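Malonyl CoA-acyl carrier protein transacylase (Bartonella henselae, PDB 3QAT) probably transfers the malonyl group from malonyl-CoA to acyl carrier protein, a step that supplies the extender unit for fatty acid biosynthesis. Local coordinates at residues Val76-Lys90 and Ala306-Val318. Numbering follows the deposited sequence.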
# COMPACT_ATOMS: atom_id res chain seq x y z
N VAL A 76 -5.77 -4.28 13.71
CA VAL A 76 -5.77 -2.98 14.40
C VAL A 76 -7.14 -2.29 14.32
O VAL A 76 -7.66 -1.83 15.35
CB VAL A 76 -4.66 -2.06 13.88
CG1 VAL A 76 -4.81 -0.64 14.48
CG2 VAL A 76 -3.30 -2.65 14.20
N ILE A 77 -7.74 -2.25 13.12
CA ILE A 77 -9.06 -1.62 12.96
C ILE A 77 -10.09 -2.28 13.87
O ILE A 77 -10.88 -1.59 14.55
CB ILE A 77 -9.55 -1.63 11.48
CG1 ILE A 77 -8.67 -0.74 10.57
CG2 ILE A 77 -11.07 -1.23 11.38
CD1 ILE A 77 -8.76 0.81 10.86
N ARG A 78 -10.11 -3.62 13.88
CA ARG A 78 -11.14 -4.31 14.66
C ARG A 78 -10.97 -4.09 16.15
O ARG A 78 -11.98 -3.94 16.87
CB ARG A 78 -11.18 -5.80 14.36
CG ARG A 78 -11.60 -6.07 12.95
CD ARG A 78 -13.09 -6.10 12.84
NE ARG A 78 -13.49 -6.48 11.48
CZ ARG A 78 -13.61 -7.75 11.05
NH1 ARG A 78 -13.33 -8.78 11.84
NH2 ARG A 78 -13.99 -7.98 9.82
N VAL A 79 -9.72 -4.08 16.63
CA VAL A 79 -9.47 -3.73 18.04
C VAL A 79 -9.95 -2.30 18.35
O VAL A 79 -10.66 -2.09 19.34
CB VAL A 79 -7.98 -3.92 18.44
CG1 VAL A 79 -7.70 -3.38 19.86
CG2 VAL A 79 -7.58 -5.38 18.35
N MET A 80 -9.61 -1.33 17.50
CA MET A 80 -10.08 0.04 17.68
C MET A 80 -11.61 0.13 17.72
O MET A 80 -12.19 0.82 18.58
CB MET A 80 -9.54 0.97 16.59
CG MET A 80 -8.03 1.13 16.63
SD MET A 80 -7.43 2.28 15.35
CE MET A 80 -7.77 3.89 16.06
N GLU A 81 -12.27 -0.56 16.79
CA GLU A 81 -13.73 -0.59 16.78
C GLU A 81 -14.32 -1.20 18.05
O GLU A 81 -15.30 -0.66 18.58
CB GLU A 81 -14.25 -1.27 15.53
CG GLU A 81 -13.92 -0.46 14.28
CD GLU A 81 -14.32 -1.17 13.01
OE1 GLU A 81 -14.28 -2.43 12.97
OE2 GLU A 81 -14.65 -0.46 12.04
N GLN A 82 -13.72 -2.27 18.58
CA GLN A 82 -14.25 -2.85 19.84
C GLN A 82 -14.13 -1.85 20.99
O GLN A 82 -14.99 -1.81 21.89
CB GLN A 82 -13.56 -4.17 20.21
CG GLN A 82 -14.18 -4.78 21.47
CD GLN A 82 -13.97 -6.28 21.64
OE1 GLN A 82 -13.44 -6.97 20.76
NE2 GLN A 82 -14.39 -6.80 22.80
N LEU A 83 -13.07 -1.05 20.93
CA LEU A 83 -12.81 -0.02 21.94
C LEU A 83 -13.55 1.30 21.70
O LEU A 83 -13.30 2.29 22.40
CB LEU A 83 -11.30 0.19 22.12
CG LEU A 83 -10.56 -1.04 22.65
CD1 LEU A 83 -9.04 -0.82 22.65
CD2 LEU A 83 -11.06 -1.49 24.04
N GLY A 84 -14.47 1.30 20.74
CA GLY A 84 -15.35 2.43 20.52
C GLY A 84 -15.18 3.28 19.28
O GLY A 84 -15.93 4.24 19.10
N LEU A 85 -14.21 2.94 18.41
CA LEU A 85 -14.04 3.73 17.19
C LEU A 85 -15.22 3.53 16.24
O LEU A 85 -15.56 2.40 15.91
CB LEU A 85 -12.73 3.38 16.45
CG LEU A 85 -12.52 4.06 15.09
CD1 LEU A 85 -12.27 5.59 15.24
CD2 LEU A 85 -11.40 3.35 14.31
N ASN A 86 -15.82 4.64 15.83
CA ASN A 86 -16.74 4.67 14.70
C ASN A 86 -16.02 5.41 13.58
O ASN A 86 -15.82 6.62 13.65
CB ASN A 86 -18.05 5.39 15.08
CG ASN A 86 -19.08 5.36 13.97
OD1 ASN A 86 -18.82 5.72 12.82
ND2 ASN A 86 -20.30 4.94 14.32
N VAL A 87 -15.58 4.65 12.58
CA VAL A 87 -14.80 5.21 11.48
C VAL A 87 -15.55 6.36 10.79
O VAL A 87 -14.97 7.42 10.55
CB VAL A 87 -14.41 4.10 10.46
CG1 VAL A 87 -13.84 4.71 9.19
CG2 VAL A 87 -13.44 3.13 11.08
N GLU A 88 -16.83 6.14 10.49
CA GLU A 88 -17.60 7.11 9.72
C GLU A 88 -17.69 8.43 10.47
O GLU A 88 -17.67 9.51 9.87
CB GLU A 88 -19.00 6.54 9.42
CG GLU A 88 -19.90 7.49 8.66
CD GLU A 88 -21.25 6.88 8.33
OE1 GLU A 88 -21.51 5.71 8.70
OE2 GLU A 88 -22.07 7.58 7.70
N LYS A 89 -17.74 8.34 11.80
CA LYS A 89 -17.84 9.53 12.64
C LYS A 89 -16.51 10.24 12.87
O LYS A 89 -16.49 11.46 13.04
CB LYS A 89 -18.51 9.18 13.97
CG LYS A 89 -20.01 8.93 13.86
CD LYS A 89 -20.61 8.69 15.25
CE LYS A 89 -22.13 8.91 15.26
NZ LYS A 89 -22.83 7.93 14.37
N LYS A 90 -15.41 9.48 12.88
CA LYS A 90 -14.12 10.01 13.39
C LYS A 90 -13.02 10.21 12.36
O LYS A 90 -12.03 10.89 12.64
CB LYS A 90 -13.58 9.12 14.51
CG LYS A 90 -14.46 9.08 15.75
CD LYS A 90 -14.46 10.45 16.44
CE LYS A 90 -15.12 10.38 17.79
NZ LYS A 90 -15.09 11.72 18.43
N ALA A 306 -0.95 -1.97 21.24
CA ALA A 306 -2.03 -1.64 22.16
C ALA A 306 -1.93 -0.19 22.67
O ALA A 306 -2.93 0.55 22.69
CB ALA A 306 -2.08 -2.65 23.32
N GLU A 307 -0.70 0.21 23.01
CA GLU A 307 -0.40 1.54 23.51
C GLU A 307 -0.74 2.60 22.45
O GLU A 307 -1.37 3.62 22.74
CB GLU A 307 1.09 1.64 23.89
CG GLU A 307 1.53 0.76 25.09
CD GLU A 307 1.44 -0.76 24.89
OE1 GLU A 307 1.59 -1.28 23.75
OE2 GLU A 307 1.19 -1.46 25.92
N GLU A 308 -0.32 2.34 21.21
CA GLU A 308 -0.61 3.25 20.12
C GLU A 308 -2.09 3.30 19.78
O GLU A 308 -2.59 4.34 19.39
CB GLU A 308 0.20 2.86 18.87
CG GLU A 308 1.68 3.18 19.02
CD GLU A 308 2.52 2.69 17.86
OE1 GLU A 308 2.08 1.71 17.20
OE2 GLU A 308 3.61 3.27 17.62
N ILE A 309 -2.77 2.16 19.90
CA ILE A 309 -4.23 2.15 19.74
C ILE A 309 -4.89 3.07 20.78
O ILE A 309 -5.72 3.92 20.43
CB ILE A 309 -4.80 0.71 19.80
CG1 ILE A 309 -4.46 -0.03 18.50
CG2 ILE A 309 -6.31 0.74 20.06
CD1 ILE A 309 -4.52 -1.55 18.64
N GLU A 310 -4.50 2.93 22.03
CA GLU A 310 -5.04 3.80 23.10
C GLU A 310 -4.80 5.29 22.79
O GLU A 310 -5.73 6.09 22.91
CB GLU A 310 -4.50 3.41 24.49
CG GLU A 310 -4.93 2.02 25.00
CD GLU A 310 -6.43 1.90 25.23
OE1 GLU A 310 -7.13 2.93 25.38
OE2 GLU A 310 -6.92 0.75 25.29
N ALA A 311 -3.58 5.63 22.35
CA ALA A 311 -3.22 7.01 22.04
C ALA A 311 -4.05 7.55 20.87
O ALA A 311 -4.55 8.68 20.92
CB ALA A 311 -1.72 7.12 21.75
N ALA A 312 -4.24 6.72 19.83
CA ALA A 312 -5.01 7.14 18.67
C ALA A 312 -6.48 7.39 19.06
O ALA A 312 -7.09 8.38 18.61
CB ALA A 312 -4.92 6.06 17.55
N LEU A 313 -7.03 6.54 19.92
CA LEU A 313 -8.42 6.71 20.35
C LEU A 313 -8.60 8.03 21.13
O LEU A 313 -9.62 8.71 20.97
CB LEU A 313 -8.87 5.52 21.20
CG LEU A 313 -8.99 4.21 20.42
CD1 LEU A 313 -9.12 3.03 21.36
CD2 LEU A 313 -10.16 4.24 19.42
N ARG A 314 -7.60 8.40 21.92
CA ARG A 314 -7.61 9.69 22.63
C ARG A 314 -7.53 10.89 21.68
O ARG A 314 -8.26 11.88 21.85
CB ARG A 314 -6.46 9.73 23.64
CG ARG A 314 -6.58 8.65 24.73
CD ARG A 314 -5.61 8.86 25.90
NE ARG A 314 -4.27 9.30 25.49
CZ ARG A 314 -3.20 8.51 25.36
NH1 ARG A 314 -3.26 7.20 25.63
NH2 ARG A 314 -2.03 9.05 24.96
N VAL A 315 -6.65 10.81 20.68
CA VAL A 315 -6.50 11.89 19.71
C VAL A 315 -7.81 12.07 18.91
O VAL A 315 -8.21 13.21 18.61
CB VAL A 315 -5.27 11.61 18.77
CG1 VAL A 315 -5.22 12.56 17.59
CG2 VAL A 315 -3.97 11.68 19.57
N LEU A 316 -8.47 10.96 18.58
CA LEU A 316 -9.74 10.97 17.85
C LEU A 316 -10.93 11.39 18.70
O LEU A 316 -12.01 11.66 18.17
CB LEU A 316 -10.02 9.59 17.24
CG LEU A 316 -9.03 9.17 16.15
CD1 LEU A 316 -9.16 7.67 15.91
CD2 LEU A 316 -9.25 9.93 14.86
N GLY A 317 -10.75 11.42 20.02
CA GLY A 317 -11.82 11.82 20.95
C GLY A 317 -12.89 10.75 21.14
O GLY A 317 -14.06 11.06 21.41
N VAL A 318 -12.47 9.48 21.01
CA VAL A 318 -13.35 8.33 21.24
C VAL A 318 -13.72 8.19 22.72
O VAL A 318 -14.91 8.12 23.06
CB VAL A 318 -12.72 7.02 20.69
CG1 VAL A 318 -13.50 5.79 21.17
CG2 VAL A 318 -12.68 7.07 19.18
OXT VAL A 318 -12.86 8.14 23.61
O HOH W 1 -11.84 12.55 14.95
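OE2 of the Glu310 carboxylate lies 3.7 Å from Leu83 CD1, the two side chains crossing at about a right angle, and the peptide carbonyls of Leu316 and Gly317 accept from the ammonium of Lys90. Lys90 NZ donates to Leu316 O at 3.1 Å, tilted 15° from the carbonyl plane, and makes a weak bond to Gly317 O. The lysine chain folds at chi2, which carries CD and CE past Leu316 O and leaves the ammonium at the C-terminal end of helix 306-316, where the helix dipole probably favours a positive charge. A water donates to Lys90 O and, weakly, to Leu316 O.

Away from these polar atoms the packing is aliphatic. Met80 is a knob in a hole formed by Ile309, Ala312, Leu313 and Leu316; its bend at chi3 (80°) places CE 3.9 Å from Ala312 CB, while CG rests on Ile309 CG2. Ile309 turns CD1 to Val79 CG1, and Leu313 spreads its two methyls, CD1 to Leu83 CB (3.7 Å) and CD2 to Leu85 CB. Both helices end in Schellman motifs, with Gly84 and Gly317 at positive phi, and Val318 CG1 packs 3.5 Å from Gly84 O.

The helical segments 76-82 and 306-316 cross at -54°, with axes 10.5 Å apart at closest approach, and the C-terminal helix packs against the end of helix 62-82. Beneath the pair lies the parallel sheet of the acyltransferase domain: Phe9 of strand 6-11 meets Met80 and Leu85, and Phe279 of strand 275-281 meets Ala312 and Leu316.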